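Local coordinates for DUF1893 domain-containing protein (Thermotoga maritima, PDB 1VK9) that is of unknown function but binds zinc in the crystal and has a cytidine deaminase-like fold, at residues 95-98 with 99-103. Sequence-based numbering, arbitrary orientation.
Sequences PALK and LMNEY. With ZN (zinc ion), chain B.
Helix 94-102 is the crossover of a beta-alpha-beta unit, linking strand 86-93 to its parallel neighbour 107-109, and Pro95 to Lys98 bond here to the turn that follows. Four successive i to i+4 bonds tie the two halves together. Leu99 N reaches Pro95 O, Asn101 N reaches Leu97 O, and Glu102 N reaches Lys98 O; the straightest joins Met100 N to Ala96 O at 3.0 Å, with an N-H...O angle of 168°.

On the flank beside strand 107-109, Leu97 and Asn101 meet one turn apart. With CG of Leu97 swung opposite its backbone N (chi1 178°), the methyl CD2 lies 3.3 Å from ND2 of Asn101, and both side chains rest on Phe107. The amide also passes near the helix backbone, ND2 standing 3.2 Å from Leu97 O, but the angle is too poor for a hydrogen bond. Met100, a selenomethionine in this crystal, brings its CG close to Ala96 O and then bends toward the sheet, against Ile87 and Ile92. Leu99 packs instead on Ser77 and Leu80 of helix 73-82.

Near the helix end, Glu102 holds out an extended chain, and its carboxylate grips a zinc ion with both oxygens, OE1 at 2.2 Å and OE2 at 2.5 Å.

The helix thus buries Ala96, Leu99 and Met100 in the fold while presenting a metal-binding carboxylate outside. Two-oxygen coordination fixes the rotation of that carboxylate, and the zinc probably offsets its negative charge near the C-terminal end of the helix.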
ATOM      1  N   PRO A  95      11.805   2.801  -4.726  1.00 29.61           N
ATOM      2  CA  PRO A  95      10.984   3.972  -5.006  1.00 29.03           C
ATOM      3  C   PRO A  95       9.864   4.127  -3.998  1.00 31.05           C
ATOM      4  O   PRO A  95       9.663   5.237  -3.508  1.00 32.89           O
ATOM      5  CB  PRO A  95      10.431   3.678  -6.397  1.00 29.74           C
ATOM      6  CG  PRO A  95      11.490   2.848  -7.051  1.00 28.85           C
ATOM      7  CD  PRO A  95      11.925   1.949  -5.930  1.00 31.82           C
ATOM      8  N   ALA A  96       9.176   3.038  -3.666  1.00 32.10           N
ATOM      9  CA  ALA A  96       8.086   3.096  -2.703  1.00 31.70           C
ATOM     10  C   ALA A  96       8.606   3.523  -1.335  1.00 31.46           C
ATOM     11  O   ALA A  96       8.074   4.457  -0.735  1.00 36.10           O
ATOM     12  CB  ALA A  96       7.327   1.769  -2.634  1.00 30.27           C
ATOM     13  N   LEU A  97       9.669   2.895  -0.869  1.00 28.47           N
ATOM     14  CA  LEU A  97      10.221   3.231   0.436  1.00 28.83           C
ATOM     15  C   LEU A  97      10.575   4.720   0.505  1.00 28.87           C
ATOM     16  O   LEU A  97      10.288   5.394   1.497  1.00 29.18           O
ATOM     17  CB  LEU A  97      11.441   2.339   0.737  1.00 28.48           C
ATOM     18  CG  LEU A  97      12.272   2.478   2.021  1.00 31.96           C
ATOM     19  CD1 LEU A  97      13.010   1.179   2.265  1.00 37.33           C
ATOM     20  CD2 LEU A  97      13.300   3.614   1.927  1.00 26.99           C
ATOM     21  N   LYS A  98      11.192   5.228  -0.558  1.00 28.99           N
ATOM     22  CA  LYS A  98      11.670   6.610  -0.603  1.00 30.43           C
ATOM     23  C   LYS A  98      10.484   7.547  -0.467  1.00 32.68           C
ATOM     24  O   LYS A  98      10.563   8.568   0.231  1.00 34.22           O
ATOM     25  CB  LYS A  98      12.345   6.877  -1.943  1.00 28.96           C
ATOM     26  CG  LYS A  98      13.797   7.142  -1.879  1.00 35.02           C
ATOM     27  CD  LYS A  98      14.598   5.962  -2.375  1.00 41.04           C
ATOM     28  CE  LYS A  98      15.642   6.395  -3.389  1.00 50.92           C
ATOM     29  NZ  LYS A  98      14.962   6.984  -4.583  1.00 52.76           N
ATOM     30  N   LEU A  99       9.385   7.168  -1.132  1.00 33.36           N
ATOM     31  CA  LEU A  99       8.171   7.970  -1.206  1.00 33.18           C
ATOM     32  C   LEU A  99       7.497   8.054   0.143  1.00 34.36           C
ATOM     33  O   LEU A  99       7.130   9.145   0.594  1.00 36.25           O
ATOM     34  CB  LEU A  99       7.193   7.405  -2.234  1.00 31.93           C
ATOM     35  CG  LEU A  99       5.975   8.264  -2.586  1.00 28.63           C
ATOM     36  CD1 LEU A  99       6.361   9.603  -3.195  1.00 19.38           C
ATOM     37  CD2 LEU A  99       5.134   7.479  -3.566  1.00 32.80           C
HETATM   38  N   MSE A 100       7.345   6.904   0.786  1.00 32.27           N
HETATM   39  CA  MSE A 100       6.686   6.853   2.076  1.00 32.54           C
HETATM   40  C   MSE A 100       7.455   7.583   3.148  1.00 31.11           C
HETATM   41  O   MSE A 100       6.832   8.181   4.019  1.00 31.00           O
HETATM   42  CB  MSE A 100       6.437   5.412   2.471  1.00 35.98           C
HETATM   43  CG  MSE A 100       5.760   4.702   1.353  1.00 46.90           C
HETATM   44 SE   MSE A 100       4.333   3.564   1.893  1.00 72.58          SE
HETATM   45  CE  MSE A 100       5.384   2.044   2.429  1.00 64.15           C
ATOM     46  N   ASN A 101       8.792   7.565   3.077  1.00 27.95           N
ATOM     47  CA  ASN A 101       9.562   8.424   3.952  1.00 29.13           C
ATOM     48  C   ASN A 101       9.332   9.901   3.693  1.00 28.64           C
ATOM     49  O   ASN A 101       9.225  10.666   4.628  1.00 28.93           O
ATOM     50  CB  ASN A 101      11.054   8.096   3.947  1.00 32.22           C
ATOM     51  CG  ASN A 101      11.350   6.741   4.579  1.00 41.59           C
ATOM     52  OD1 ASN A 101      10.751   6.363   5.603  1.00 45.18           O
ATOM     53  ND2 ASN A 101      12.242   5.975   3.944  1.00 52.25           N
ATOM     54  N   GLU A 102       9.234  10.307   2.428  1.00 27.58           N
ATOM     55  CA  GLU A 102       9.017  11.713   2.123  1.00 24.28           C
ATOM     56  C   GLU A 102       7.698  12.160   2.782  1.00 25.49           C
ATOM     57  O   GLU A 102       7.549  13.329   3.213  1.00 23.93           O
ATOM     58  CB  GLU A 102       8.983  11.923   0.597  1.00 23.16           C
ATOM     59  CG  GLU A 102       8.666  13.352   0.155  1.00 22.23           C
ATOM     60  CD  GLU A 102       8.411  13.513  -1.330  1.00 22.23           C
ATOM     61  OE1 GLU A 102       8.297  12.513  -2.045  1.00 27.45           O
ATOM     62  OE2 GLU A 102       8.344  14.659  -1.814  1.00 28.05           O
ATOM     63  N   TYR A 103       6.752  11.219   2.870  1.00 23.56           N
ATOM     64  CA  TYR A 103       5.421  11.556   3.294  1.00 24.84           C
ATOM     65  C   TYR A 103       5.194  11.263   4.757  1.00 26.67           C
ATOM     66  O   TYR A 103       4.086  11.421   5.241  1.00 31.25           O
ATOM     67  CB  TYR A 103       4.377  10.890   2.383  1.00 25.76           C
ATOM     68  CG  TYR A 103       4.205  11.697   1.124  1.00 28.17           C
ATOM     69  CD1 TYR A 103       5.120  11.583   0.075  1.00 28.31           C
ATOM     70  CD2 TYR A 103       3.175  12.634   1.007  1.00 23.58           C
ATOM     71  CE1 TYR A 103       4.991  12.360  -1.073  1.00 29.93           C
ATOM     72  CE2 TYR A 103       3.034  13.417  -0.142  1.00 17.06           C
ATOM     73  CZ  TYR A 103       3.946  13.275  -1.167  1.00 22.00           C
ATOM     74  OH  TYR A 103       3.829  14.035  -2.289  1.00 25.98           O
TER
HETATM   75 ZN    ZN B 140       8.050  13.510  -3.965  0.50 51.81          ZN